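PDB 3HPV: catechol 2,3-dioxygenase from Pseudomonas sp., which probably catalyses the iron(II)-dependent extradiol cleavage of catechol by dioxygen to 2-hydroxy-6-oxohexa-2,4-dienoate, working as a homotetramer. Local coordinates for residues F71-K76 against L120-T125; Y89-T94 against V108-P113; L152-L157 against K199-A204; A84-Y89 against Q166-E171. All blocks are in the same frame, centred on the assembly; numbering follows the deposited sequence.

Interaction 1: residues F71-K76 against L120-T125; sequences FKVLDK and LYAEKT
K72 lies across the phenol ring of Y121 where two parallel strands run side by side. Its CA sits 4.0 Å from the centroid of the Y121 ring and only 9° off the normal, a CH-pi contact over the face. CA and CB lie over that face, and with CG anti to the backbone N (chi1 -159°) the chain runs out past the rim, CG 3.5 Å from Y121 CE2. Beyond a bend at chi2 the outer chain passes the A122 carbonyl but is modelled too close to it, so its exact course is doubtful. The ammonium NZ leaves the contact to form a salt bridge with D278 of the second subunit. A long aliphatic chain ending in a charge suits both tasks. The backbones are joined by two hydrogen bonds, Y121 N to F71 O at 3.1 Å and V73 N to Y121 O at 2.7 Å. On the other face V73 CG1 meets L120 CG at 3.7 Å. Past the strands, small A122 admits the start of a helix against its CB, and the D75 carboxylate caps the N of T78. Farther out K76 NZ reaches E123 OE2 in a salt bridge whose exact geometry is less sure. H11 stacks on the Y121 ring, while L79 and L82 of helix 76-89 pack on V73 and L120, so the helix covers the face opposite K72 and Y121.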
loop_
_atom_site.group_PDB
_atom_site.type_symbol
_atom_site.label_atom_id
_atom_site.label_comp_id
_atom_site.label_asym_id
_atom_site.label_seq_id
_atom_site.Cartn_x
_atom_site.Cartn_y
_atom_site.Cartn_z
ATOM N N PHE A 71 27.266 -16.439 6.347
ATOM C CA PHE A 71 26.621 -15.742 7.451
ATOM C C PHE A 71 27.656 -14.901 8.211
ATOM O O PHE A 71 28.821 -15.274 8.301
ATOM C CB PHE A 71 26.017 -16.768 8.407
ATOM C CG PHE A 71 24.891 -17.568 7.816
ATOM C CD1 PHE A 71 23.599 -17.054 7.789
ATOM C CD2 PHE A 71 25.117 -18.851 7.312
ATOM C CE1 PHE A 71 22.531 -17.807 7.272
ATOM C CE2 PHE A 71 24.062 -19.622 6.790
ATOM C CZ PHE A 71 22.766 -19.098 6.771
ATOM N N LYS A 72 27.242 -13.765 8.749
ATOM C CA LYS A 72 28.147 -12.917 9.503
ATOM C C LYS A 72 27.874 -13.332 10.929
ATOM O O LYS A 72 26.720 -13.568 11.286
ATOM C CB LYS A 72 27.792 -11.436 9.326
ATOM C CG LYS A 72 28.928 -10.422 9.626
ATOM C CD LYS A 72 29.059 -10.061 11.102
ATOM C CE LYS A 72 30.138 -8.975 11.348
ATOM N NZ LYS A 72 29.870 -7.662 10.657
ATOM N N VAL A 73 28.935 -13.448 11.725
ATOM C CA VAL A 73 28.818 -13.829 13.124
ATOM C C VAL A 73 29.220 -12.642 13.974
ATOM O O VAL A 73 29.993 -11.802 13.534
ATOM C CB VAL A 73 29.696 -15.049 13.429
ATOM C CG1 VAL A 73 29.302 -16.177 12.471
ATOM C CG2 VAL A 73 31.187 -14.695 13.264
ATOM N N LEU A 74 28.693 -12.590 15.187
ATOM C CA LEU A 74 28.927 -11.484 16.118
ATOM C C LEU A 74 30.315 -10.870 16.256
ATOM O O LEU A 74 30.442 -9.640 16.321
ATOM C CB LEU A 74 28.464 -11.874 17.527
ATOM C CG LEU A 74 28.562 -10.753 18.575
ATOM C CD1 LEU A 74 27.483 -9.705 18.289
ATOM C CD2 LEU A 74 28.361 -11.300 19.964
ATOM N N ASP A 75 31.332 -11.729 16.344
ATOM C CA ASP A 75 32.715 -11.300 16.563
ATOM C C ASP A 75 33.720 -12.423 16.367
ATOM O O ASP A 75 33.358 -13.598 16.267
ATOM C CB ASP A 75 32.897 -10.763 17.992
ATOM C CG ASP A 75 32.408 -11.749 19.052
ATOM O OD1 ASP A 75 32.715 -12.958 18.925
ATOM O OD2 ASP A 75 31.721 -11.319 20.014
ATOM N N LYS A 76 34.991 -12.038 16.354
ATOM C CA LYS A 76 36.105 -12.961 16.175
ATOM C C LYS A 76 36.044 -14.153 17.125
ATOM O O LYS A 76 36.283 -15.286 16.719
ATOM C CB LYS A 76 37.420 -12.198 16.369
ATOM C CG LYS A 76 38.301 -12.169 15.144
ATOM C CD LYS A 76 39.195 -10.949 15.141
ATOM C CE LYS A 76 40.247 -11.066 14.047
ATOM N NZ LYS A 76 40.971 -9.780 13.863
ATOM N N LEU A 120 31.227 -18.788 7.424
ATOM C CA LEU A 120 31.006 -17.943 8.582
ATOM C C LEU A 120 32.160 -16.947 8.657
ATOM O O LEU A 120 33.322 -17.342 8.515
ATOM C CB LEU A 120 30.996 -18.796 9.854
ATOM C CG LEU A 120 29.720 -19.309 10.543
ATOM C CD1 LEU A 120 28.629 -19.631 9.552
ATOM C CD2 LEU A 120 30.076 -20.536 11.391
ATOM N N TYR A 121 31.850 -15.665 8.860
ATOM C CA TYR A 121 32.872 -14.634 9.019
ATOM C C TYR A 121 32.433 -13.628 10.083
ATOM O O TYR A 121 31.242 -13.481 10.362
ATOM C CB TYR A 121 33.146 -13.903 7.706
ATOM C CG TYR A 121 31.970 -13.148 7.138
ATOM C CD1 TYR A 121 31.008 -13.800 6.368
ATOM C CD2 TYR A 121 31.841 -11.766 7.336
ATOM C CE1 TYR A 121 29.940 -13.090 5.790
ATOM C CE2 TYR A 121 30.794 -11.052 6.771
ATOM C CZ TYR A 121 29.843 -11.717 5.991
ATOM O OH TYR A 121 28.825 -11.015 5.381
ATOM N N ALA A 122 33.408 -12.948 10.685
ATOM C CA ALA A 122 33.149 -11.948 11.720
ATOM C C ALA A 122 33.430 -10.533 11.219
ATOM O O ALA A 122 32.868 -9.565 11.723
ATOM C CB ALA A 122 34.021 -12.227 12.950
ATOM N N GLU A 123 34.308 -10.415 10.228
ATOM C CA GLU A 123 34.656 -9.099 9.724
ATOM C C GLU A 123 34.447 -8.848 8.251
ATOM O O GLU A 123 34.814 -9.655 7.388
ATOM C CB GLU A 123 36.113 -8.785 10.062
ATOM C CG GLU A 123 36.413 -8.777 11.545
ATOM C CD GLU A 123 37.900 -8.709 11.835
ATOM O OE1 GLU A 123 38.515 -7.651 11.581
ATOM O OE2 GLU A 123 38.451 -9.723 12.314
ATOM N N LYS A 124 33.824 -7.714 7.978
ATOM C CA LYS A 124 33.624 -7.266 6.610
ATOM C C LYS A 124 33.439 -5.780 6.762
ATOM O O LYS A 124 32.647 -5.331 7.598
ATOM C CB LYS A 124 32.398 -7.892 5.940
ATOM C CG LYS A 124 32.306 -7.491 4.458
ATOM C CD LYS A 124 31.145 -8.141 3.742
ATOM C CE LYS A 124 31.414 -9.622 3.438
ATOM N NZ LYS A 124 30.217 -10.246 2.823
ATOM N N THR A 125 34.189 -5.021 5.969
ATOM C CA THR A 125 34.147 -3.574 6.041
ATOM C C THR A 125 32.735 -2.999 5.953
ATOM O O THR A 125 31.899 -3.434 5.150
ATOM C CB THR A 125 34.998 -2.910 4.924
ATOM O OG1 THR A 125 36.355 -3.352 5.002
ATOM C CG2 THR A 125 35.000 -1.409 5.100
#

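Interaction 2: residues Y89-T94 against V108-P113; sequences YGLTTT and VRFELP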
loop_
_atom_site.group_PDB
_atom_site.type_symbol
_atom_site.label_atom_id
_atom_site.label_comp_id
_atom_site.label_asym_id
_atom_site.label_seq_id
_atom_site.Cartn_x
_atom_site.Cartn_y
_atom_site.Cartn_z
ATOM N N TYR A 89 31.444 -31.479 16.173
ATOM C CA TYR A 89 30.242 -32.164 15.722
ATOM C C TYR A 89 30.620 -33.206 14.664
ATOM O O TYR A 89 29.939 -34.231 14.509
ATOM C CB TYR A 89 29.243 -31.168 15.132
ATOM C CG TYR A 89 27.932 -31.788 14.677
ATOM C CD1 TYR A 89 26.850 -31.927 15.558
ATOM C CD2 TYR A 89 27.764 -32.214 13.355
ATOM C CE1 TYR A 89 25.631 -32.472 15.128
ATOM C CE2 TYR A 89 26.551 -32.760 12.915
ATOM C CZ TYR A 89 25.495 -32.883 13.805
ATOM O OH TYR A 89 24.311 -33.418 13.360
ATOM N N GLY A 90 31.692 -32.940 13.922
ATOM C CA GLY A 90 32.122 -33.897 12.915
ATOM C C GLY A 90 32.399 -33.364 11.522
ATOM O O GLY A 90 32.886 -34.089 10.654
ATOM N N LEU A 91 32.096 -32.094 11.301
ATOM C CA LEU A 91 32.299 -31.498 9.988
ATOM C C LEU A 91 33.726 -31.054 9.825
ATOM O O LEU A 91 34.337 -30.609 10.775
ATOM C CB LEU A 91 31.380 -30.286 9.812
ATOM C CG LEU A 91 29.887 -30.528 9.609
ATOM C CD1 LEU A 91 29.119 -29.249 9.891
ATOM C CD2 LEU A 91 29.649 -30.996 8.192
ATOM N N THR A 92 34.266 -31.169 8.628
ATOM C CA THR A 92 35.621 -30.712 8.428
ATOM C C THR A 92 35.483 -29.239 8.078
ATOM O O THR A 92 34.514 -28.827 7.438
ATOM C CB THR A 92 36.345 -31.508 7.308
ATOM O OG1 THR A 92 35.758 -31.213 6.037
ATOM C CG2 THR A 92 36.226 -33.013 7.577
ATOM N N THR A 93 36.449 -28.447 8.516
ATOM C CA THR A 93 36.429 -27.012 8.319
ATOM C C THR A 93 37.578 -26.525 7.449
ATOM O O THR A 93 38.684 -27.029 7.544
ATOM C CB THR A 93 36.493 -26.328 9.710
ATOM O OG1 THR A 93 35.208 -26.407 10.345
ATOM C CG2 THR A 93 36.939 -24.889 9.600
ATOM N N THR A 94 37.314 -25.543 6.600
ATOM C CA THR A 94 38.353 -24.965 5.748
ATOM C C THR A 94 38.468 -23.539 6.204
ATOM O O THR A 94 37.475 -22.923 6.560
ATOM C CB THR A 94 37.952 -24.928 4.272
ATOM O OG1 THR A 94 37.468 -26.214 3.882
ATOM C CG2 THR A 94 39.154 -24.537 3.385
ATOM N N VAL A 108 35.214 -19.254 7.877
ATOM C CA VAL A 108 35.217 -20.687 8.128
ATOM C C VAL A 108 34.255 -21.308 7.120
ATOM O O VAL A 108 33.056 -21.009 7.125
ATOM C CB VAL A 108 34.696 -20.991 9.542
ATOM C CG1 VAL A 108 34.547 -22.507 9.729
ATOM C CG2 VAL A 108 35.632 -20.375 10.588
ATOM N N ARG A 109 34.773 -22.173 6.255
ATOM C CA ARG A 109 33.944 -22.823 5.248
ATOM C C ARG A 109 33.738 -24.289 5.586
ATOM O O ARG A 109 34.506 -24.876 6.339
ATOM C CB ARG A 109 34.593 -22.715 3.848
ATOM C CG ARG A 109 33.664 -23.181 2.701
ATOM C CD ARG A 109 34.270 -23.018 1.308
ATOM N NE ARG A 109 34.432 -21.622 0.916
ATOM C CZ ARG A 109 35.157 -21.216 -0.122
ATOM N NH1 ARG A 109 35.796 -22.093 -0.881
ATOM N NH2 ARG A 109 35.250 -19.923 -0.403
ATOM N N PHE A 110 32.689 -24.872 5.033
ATOM C CA PHE A 110 32.415 -26.280 5.249
ATOM C C PHE A 110 31.238 -26.708 4.406
ATOM O O PHE A 110 30.369 -25.896 4.074
ATOM C CB PHE A 110 32.180 -26.577 6.736
ATOM C CG PHE A 110 30.994 -25.897 7.319
ATOM C CD1 PHE A 110 29.763 -26.544 7.366
ATOM C CD2 PHE A 110 31.103 -24.614 7.833
ATOM C CE1 PHE A 110 28.651 -25.925 7.926
ATOM C CE2 PHE A 110 29.998 -23.982 8.397
ATOM C CZ PHE A 110 28.763 -24.642 8.444
ATOM N N GLU A 111 31.228 -27.988 4.046
ATOM C CA GLU A 111 30.189 -28.561 3.207
ATOM C C GLU A 111 29.116 -29.258 4.044
ATOM O O GLU A 111 29.420 -29.946 5.013
ATOM C CB GLU A 111 30.828 -29.549 2.230
ATOM C CG GLU A 111 29.901 -30.066 1.151
ATOM C CD GLU A 111 30.546 -31.177 0.318
ATOM O OE1 GLU A 111 30.741 -32.294 0.854
ATOM O OE2 GLU A 111 30.868 -30.934 -0.866
ATOM N N LEU A 112 27.859 -29.083 3.653
ATOM C CA LEU A 112 26.751 -29.683 4.365
ATOM C C LEU A 112 26.496 -31.049 3.777
ATOM O O LEU A 112 27.040 -31.386 2.733
ATOM C CB LEU A 112 25.491 -28.817 4.212
ATOM C CG LEU A 112 25.435 -27.499 5.003
ATOM C CD1 LEU A 112 24.251 -26.645 4.532
ATOM C CD2 LEU A 112 25.291 -27.813 6.480
ATOM N N PRO A 113 25.665 -31.865 4.442
ATOM C CA PRO A 113 25.404 -33.185 3.873
ATOM C C PRO A 113 24.632 -33.028 2.564
ATOM O O PRO A 113 24.585 -33.956 1.754
ATOM C CB PRO A 113 24.565 -33.871 4.951
ATOM C CG PRO A 113 25.013 -33.194 6.221
ATOM C CD PRO A 113 25.094 -31.753 5.796
HETATM O O HOH W 1 33.323 -29.469 4.918
#
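T94 and R109 are joined by two backbone hydrogen bonds, T94 N to R109 O at 2.9 Å and R109 N to T94 O at 2.8 Å, an antiparallel hydrogen-bonded pair. Two CA-H...O contacts flank them, from T93 CA to R109 O and from V108 CA to T94 O. Where the loop before T94 diverges from strand 107-111, a water takes over: it donates to T92 O at 2.9 Å and accepts from E111 N at 2.7 Å, satisfying two main-chain groups too far apart to bond directly. This ladder fastens strand 94-96, outermost in its sheet within the chain, onto strand 107-111, and the antiparallel run through 117-121 that follows helix 76-89 is that of the beta-alpha-beta-beta-beta module of the vicinal oxygen chelate fold. Van der Waals contacts fill the side toward that helix. L91 CD1 touches F110 CD1 at 3.8 Å and its other methyl, CD2, reaches E111 O, so the branched leucine meets a ring and a carbonyl at once. CG of F110 is placed between its backbone N and carbonyl carbon (chi1 63°), which turns the ring toward L91 and L86. T93 CG2 presses on V108 CG1 at 3.4 Å, tighter than ordinary methyl packing, and the threonine hydroxyl makes a weak bond to D83. R109 CB packs on T94 CB, and its chain, extended to CD and bent at chi3, carries the guanidinium away to a salt bridge with E119.

Interaction 3: residues L152-L157 against K199-A204; sequences LDHCLL and KVHDIA. With FE2 (Fe (II) ion), chain E.
The NE2 of H201 lies over the face of another histidine ring, that of H154, 3.0 Å above its plane and toward the rim. The imidazole planes meet obliquely at 43°. Although the two NE2 atoms of H154 and H201 are 3.1 Å apart, no hydrogen is shared between them: H154 NE2 is bound to the iron at 2.3 Å, and H201 NE2 lies over the ring face. H154 CG sits between its backbone N and carbonyl carbon (chi1 60°), which sets the ring between the metal and H201. At its other nitrogen, H154 ND1 donates to D153 OD2 at 2.7 Å, nearly in the ring plane and onto the anti lone pair. Metal and carboxylate therefore fix the rotation of the imidazole, and D153 is a second-shell residue that positions the ligand and may make its NE2 a somewhat stronger ligand to the metal. K199 holds D153 in turn: NZ bonds the backbone O of D153 at 2.8 Å on an in-plane lone pair and makes a weaker salt bridge to OD1. A water, modelled rather close to D153 OD2, also links it to the H201 carbonyl. Farther along, the strands run parallel, with A204 N bonded to C155 O and A204 O accepting from L157 N. Small A204 lets L156 CG rest on its CB. On the other face, I203 CD1 presses tightly on L157 CD2 at 3.4 Å, and a classic beta bulge places D202 and I203 both opposite L194. H216 and E267 complete the iron site with H154, the facial triad of two histidines and one carboxylate found in extradiol dioxygenases of the vicinal oxygen chelate fold.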
loop_
_atom_site.group_PDB
_atom_site.type_symbol
_atom_site.label_atom_id
_atom_site.label_comp_id
_atom_site.label_asym_id
_atom_site.label_seq_id
_atom_site.Cartn_x
_atom_site.Cartn_y
_atom_site.Cartn_z
ATOM N N LEU A 152 19.729 -8.863 1.698
ATOM C CA LEU A 152 19.815 -10.243 1.268
ATOM C C LEU A 152 19.103 -10.894 2.437
ATOM O O LEU A 152 19.618 -10.898 3.568
ATOM C CB LEU A 152 21.266 -10.720 1.252
ATOM C CG LEU A 152 21.467 -12.242 1.171
ATOM C CD1 LEU A 152 20.927 -12.804 -0.137
ATOM C CD2 LEU A 152 22.977 -12.551 1.290
ATOM N N ASP A 153 17.926 -11.444 2.176
ATOM C CA ASP A 153 17.118 -12.044 3.231
ATOM C C ASP A 153 17.438 -13.493 3.602
ATOM O O ASP A 153 17.450 -13.863 4.789
ATOM C CB ASP A 153 15.647 -11.945 2.852
ATOM C CG ASP A 153 14.749 -12.042 4.047
ATOM O OD1 ASP A 153 14.633 -11.025 4.776
ATOM O OD2 ASP A 153 14.175 -13.134 4.269
ATOM N N HIS A 154 17.663 -14.312 2.580
ATOM C CA HIS A 154 17.962 -15.721 2.767
ATOM C C HIS A 154 18.181 -16.330 1.396
ATOM O O HIS A 154 18.381 -15.621 0.406
ATOM C CB HIS A 154 16.780 -16.434 3.449
ATOM C CG HIS A 154 15.502 -16.368 2.667
ATOM N ND1 HIS A 154 14.633 -15.301 2.748
ATOM C CD2 HIS A 154 14.977 -17.208 1.740
ATOM C CE1 HIS A 154 13.632 -15.483 1.904
ATOM N NE2 HIS A 154 13.817 -16.630 1.280
ATOM N N CYS A 155 18.163 -17.651 1.357
ATOM C CA CYS A 155 18.300 -18.414 0.134
ATOM C C CYS A 155 17.620 -19.716 0.506
ATOM O O CYS A 155 17.425 -19.995 1.688
ATOM C CB CYS A 155 19.775 -18.656 -0.243
ATOM S SG CYS A 155 20.711 -19.879 0.786
ATOM N N LEU A 156 17.191 -20.474 -0.490
ATOM C CA LEU A 156 16.580 -21.764 -0.232
ATOM C C LEU A 156 17.428 -22.731 -1.058
ATOM O O LEU A 156 17.776 -22.447 -2.203
ATOM C CB LEU A 156 15.095 -21.789 -0.653
ATOM C CG LEU A 156 14.380 -23.136 -0.351
ATOM C CD1 LEU A 156 12.877 -22.956 -0.129
ATOM C CD2 LEU A 156 14.616 -24.087 -1.501
ATOM N N LEU A 157 17.794 -23.856 -0.465
ATOM C CA LEU A 157 18.635 -24.805 -1.170
ATOM C C LEU A 157 18.009 -26.184 -1.247
ATOM O O LEU A 157 17.285 -26.606 -0.341
ATOM C CB LEU A 157 20.021 -24.911 -0.495
ATOM C CG LEU A 157 20.929 -23.692 -0.197
ATOM C CD1 LEU A 157 20.968 -22.707 -1.385
ATOM C CD2 LEU A 157 20.434 -23.012 1.058
ATOM N N LYS A 199 13.460 -13.512 12.350
ATOM C CA LYS A 199 12.924 -13.494 11.009
ATOM C C LYS A 199 12.331 -14.878 10.789
ATOM O O LYS A 199 12.766 -15.846 11.422
ATOM C CB LYS A 199 14.021 -13.253 9.977
ATOM C CG LYS A 199 14.675 -11.888 10.108
ATOM C CD LYS A 199 15.466 -11.537 8.883
ATOM C CE LYS A 199 16.342 -12.659 8.428
ATOM N NZ LYS A 199 16.830 -12.381 7.059
ATOM N N VAL A 200 11.343 -14.966 9.900
ATOM C CA VAL A 200 10.710 -16.240 9.582
ATOM C C VAL A 200 11.790 -17.264 9.226
ATOM O O VAL A 200 11.725 -18.422 9.630
ATOM C CB VAL A 200 9.709 -16.064 8.433
ATOM C CG1 VAL A 200 9.195 -17.422 7.950
ATOM C CG2 VAL A 200 8.556 -15.183 8.924
ATOM N N HIS A 201 12.774 -16.836 8.445
ATOM C CA HIS A 201 13.896 -17.702 8.118
ATOM C C HIS A 201 15.058 -16.960 7.470
ATOM O O HIS A 201 14.871 -16.006 6.703
ATOM C CB HIS A 201 13.467 -18.891 7.259
ATOM C CG HIS A 201 13.128 -18.546 5.846
ATOM N ND1 HIS A 201 12.188 -17.591 5.515
ATOM C CD2 HIS A 201 13.570 -19.067 4.676
ATOM C CE1 HIS A 201 12.068 -17.540 4.200
ATOM N NE2 HIS A 201 12.894 -18.426 3.667
ATOM N N ASP A 202 16.262 -17.396 7.842
ATOM C CA ASP A 202 17.507 -16.843 7.332
ATOM C C ASP A 202 17.996 -17.776 6.233
ATOM O O ASP A 202 18.834 -17.405 5.418
ATOM C CB ASP A 202 18.526 -16.718 8.473
ATOM C CG ASP A 202 18.128 -15.654 9.491
ATOM O OD1 ASP A 202 18.442 -14.458 9.262
ATOM O OD2 ASP A 202 17.491 -16.016 10.513
ATOM N N ILE A 203 17.456 -18.994 6.227
ATOM C CA ILE A 203 17.783 -19.984 5.210
ATOM C C ILE A 203 16.749 -21.114 5.222
ATOM O O ILE A 203 16.044 -21.310 6.227
ATOM C CB ILE A 203 19.181 -20.565 5.414
ATOM C CG1 ILE A 203 19.676 -21.173 4.085
ATOM C CG2 ILE A 203 19.155 -21.581 6.570
ATOM C CD1 ILE A 203 21.109 -21.678 4.122
ATOM N N ALA A 204 16.649 -21.832 4.104
ATOM C CA ALA A 204 15.679 -22.925 3.952
ATOM C C ALA A 204 16.240 -24.062 3.109
ATOM O O ALA A 204 17.046 -23.834 2.201
ATOM C CB ALA A 204 14.384 -22.400 3.295
HETATM FE FE FE2 E . 12.293 -17.349 -0.264
HETATM O O HOH W 2 12.636 -14.370 5.850
#

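Interaction 4: residues A84-Y89 against Q166-E171; sequences ADLQAY and QKIFTE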
loop_
_atom_site.group_PDB
_atom_site.type_symbol
_atom_site.label_atom_id
_atom_site.label_comp_id
_atom_site.label_asym_id
_atom_site.label_seq_id
_atom_site.Cartn_x
_atom_site.Cartn_y
_atom_site.Cartn_z
ATOM N N ALA A 84 35.296 -24.277 16.070
ATOM C CA ALA A 84 35.587 -25.353 16.991
ATOM C C ALA A 84 34.404 -26.313 17.124
ATOM O O ALA A 84 34.579 -27.529 17.006
ATOM C CB ALA A 84 35.978 -24.774 18.360
ATOM N N ASP A 85 33.203 -25.785 17.342
ATOM C CA ASP A 85 32.035 -26.656 17.500
ATOM C C ASP A 85 31.661 -27.447 16.246
ATOM O O ASP A 85 31.126 -28.557 16.333
ATOM C CB ASP A 85 30.831 -25.844 17.992
ATOM C CG ASP A 85 31.100 -25.173 19.322
ATOM O OD1 ASP A 85 32.085 -25.565 19.987
ATOM O OD2 ASP A 85 30.332 -24.266 19.712
ATOM N N LEU A 86 31.936 -26.878 15.080
ATOM C CA LEU A 86 31.640 -27.567 13.839
ATOM C C LEU A 86 32.601 -28.751 13.712
ATOM O O LEU A 86 32.259 -29.773 13.117
ATOM C CB LEU A 86 31.804 -26.619 12.646
ATOM C CG LEU A 86 30.711 -25.580 12.378
ATOM C CD1 LEU A 86 31.264 -24.510 11.455
ATOM C CD2 LEU A 86 29.482 -26.232 11.756
ATOM N N GLN A 87 33.810 -28.598 14.254
ATOM C CA GLN A 87 34.811 -29.667 14.214
ATOM C C GLN A 87 34.305 -30.773 15.125
ATOM O O GLN A 87 34.130 -31.904 14.702
ATOM C CB GLN A 87 36.159 -29.173 14.739
ATOM C CG GLN A 87 36.723 -27.984 14.007
ATOM C CD GLN A 87 37.284 -28.362 12.674
ATOM O OE1 GLN A 87 36.628 -29.044 11.897
ATOM N NE2 GLN A 87 38.508 -27.927 12.397
ATOM N N ALA A 88 34.068 -30.414 16.382
ATOM C CA ALA A 88 33.558 -31.312 17.411
ATOM C C ALA A 88 32.305 -32.087 16.989
ATOM O O ALA A 88 32.105 -33.223 17.421
ATOM C CB ALA A 88 33.261 -30.508 18.689
ATOM N N TYR A 89 31.444 -31.479 16.173
ATOM C CA TYR A 89 30.242 -32.164 15.722
ATOM C C TYR A 89 30.620 -33.206 14.664
ATOM O O TYR A 89 29.939 -34.231 14.509
ATOM C CB TYR A 89 29.243 -31.168 15.132
ATOM C CG TYR A 89 27.932 -31.788 14.677
ATOM C CD1 TYR A 89 26.850 -31.927 15.558
ATOM C CD2 TYR A 89 27.764 -32.214 13.355
ATOM C CE1 TYR A 89 25.631 -32.472 15.128
ATOM C CE2 TYR A 89 26.551 -32.760 12.915
ATOM C CZ TYR A 89 25.495 -32.883 13.805
ATOM O OH TYR A 89 24.311 -33.418 13.360
ATOM N N GLN A 166 19.458 -30.005 9.189
ATOM C CA GLN A 166 18.695 -29.401 10.273
ATOM C C GLN A 166 19.473 -29.535 11.577
ATOM O O GLN A 166 19.680 -28.556 12.293
ATOM C CB GLN A 166 17.326 -30.079 10.431
ATOM C CG GLN A 166 16.472 -29.424 11.512
ATOM C CD GLN A 166 15.141 -30.100 11.717
ATOM O OE1 GLN A 166 14.557 -30.648 10.779
ATOM N NE2 GLN A 166 14.637 -30.058 12.955
ATOM N N LYS A 167 19.900 -30.758 11.886
ATOM C CA LYS A 167 20.652 -31.009 13.105
ATOM C C LYS A 167 21.829 -30.041 13.175
ATOM O O LYS A 167 22.023 -29.344 14.171
ATOM C CB LYS A 167 21.160 -32.450 13.127
ATOM C CG LYS A 167 20.556 -33.306 14.225
ATOM C CD LYS A 167 21.638 -33.890 15.150
ATOM C CE LYS A 167 22.175 -35.232 14.675
ATOM N NZ LYS A 167 23.420 -35.584 15.440
ATOM N N ILE A 168 22.610 -29.995 12.106
ATOM C CA ILE A 168 23.756 -29.108 12.076
ATOM C C ILE A 168 23.384 -27.658 12.410
ATOM O O ILE A 168 23.990 -27.043 13.290
ATOM C CB ILE A 168 24.427 -29.164 10.720
ATOM C CG1 ILE A 168 24.959 -30.578 10.497
ATOM C CG2 ILE A 168 25.550 -28.105 10.636
ATOM C CD1 ILE A 168 25.589 -30.805 9.150
ATOM N N PHE A 169 22.384 -27.118 11.720
ATOM C CA PHE A 169 21.972 -25.739 11.961
ATOM C C PHE A 169 21.370 -25.427 13.322
ATOM O O PHE A 169 21.584 -24.332 13.822
ATOM C CB PHE A 169 21.005 -25.263 10.876
ATOM C CG PHE A 169 21.691 -24.821 9.627
ATOM C CD1 PHE A 169 22.055 -25.739 8.652
ATOM C CD2 PHE A 169 22.022 -23.492 9.445
ATOM C CE1 PHE A 169 22.744 -25.331 7.512
ATOM C CE2 PHE A 169 22.719 -23.080 8.304
ATOM C CZ PHE A 169 23.073 -23.998 7.348
ATOM N N THR A 170 20.611 -26.361 13.909
ATOM C CA THR A 170 20.000 -26.122 15.216
ATOM C C THR A 170 20.922 -26.435 16.405
ATOM O O THR A 170 21.047 -25.636 17.321
ATOM C CB THR A 170 18.689 -26.938 15.382
ATOM O OG1 THR A 170 18.942 -28.328 15.137
ATOM C CG2 THR A 170 17.633 -26.448 14.412
ATOM N N GLU A 171 21.587 -27.582 16.372
ATOM C CA GLU A 171 22.462 -28.007 17.465
ATOM C C GLU A 171 23.833 -27.351 17.540
ATOM O O GLU A 171 24.377 -27.168 18.633
ATOM C CB GLU A 171 22.628 -29.527 17.421
ATOM C CG GLU A 171 21.300 -30.247 17.443
ATOM C CD GLU A 171 21.447 -31.739 17.458
ATOM O OE1 GLU A 171 20.439 -32.435 17.211
ATOM O OE2 GLU A 171 22.566 -32.222 17.728
#
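L86 makes the first link from the 84-89 helix to I168, a loose one, with its CD2 4.5 Å from I168 CG2. The wide spacing follows from the geometry: the axes of the two short segments pass 11.4 Å apart, and their N-to-C directions differ by 138°, so the helices run roughly antiparallel but askew. One turn later Y89 does most of the bridging, and a large aromatic suits a gap this wide. CG stands anti to its backbone N (chi1 -178°), which projects the ring straight out to the second helix. There the ring lies among three side chains that are themselves on one side of helix 166-171. I168 CG1 comes to 3.6 Å from Y89 CE2, its side chain running at about a right angle to that of the tyrosine. K167 folds round the phenol end, with K167 CB 3.3 Å from Y89 OH and the ammonium NZ 3.1 Å from the same atom; the chain is modelled bent at chi2 and chi3, but it runs too close to E171 and its course is less certain. E171 comes to the edge across from I168, placing OE2 4.0 Å from Y89 CE1, where the aromatic hydrogens are slightly positive; its carboxylate plane, as modelled, is turned 80° from the ring. V172 of the second helix packs on both L86 and Y89, and L91 and L173 lie against L86. Beneath, I168 touches P113, and F169 reaches L194 of strand 189-195, so the pair joins helix 76-89 to the sheet that holds the iron.

Overall arrangement
Interactions 1 and 2 belong to one sheet: L120 O lies 2.8 Å from V108 N, a probable hydrogen bond between neighbouring strands. Interaction 2 shares Y89 with interaction 4, their centres being 9 Å apart, and L86 links them, with its O 3.0 Å from L91 N and its CD1 3.4 Å from F110 CE2. Interaction 3 alone holds the iron. F71 of interaction 1 is the bridge to it, its CZ 4.1 Å from I203 CD1, although its side chain remains about 13 Å from the metal. F169 of interaction 4 packs on both F71 and I203. Interactions 2 and 3 do not touch, their nearest atoms being about 6 Å apart.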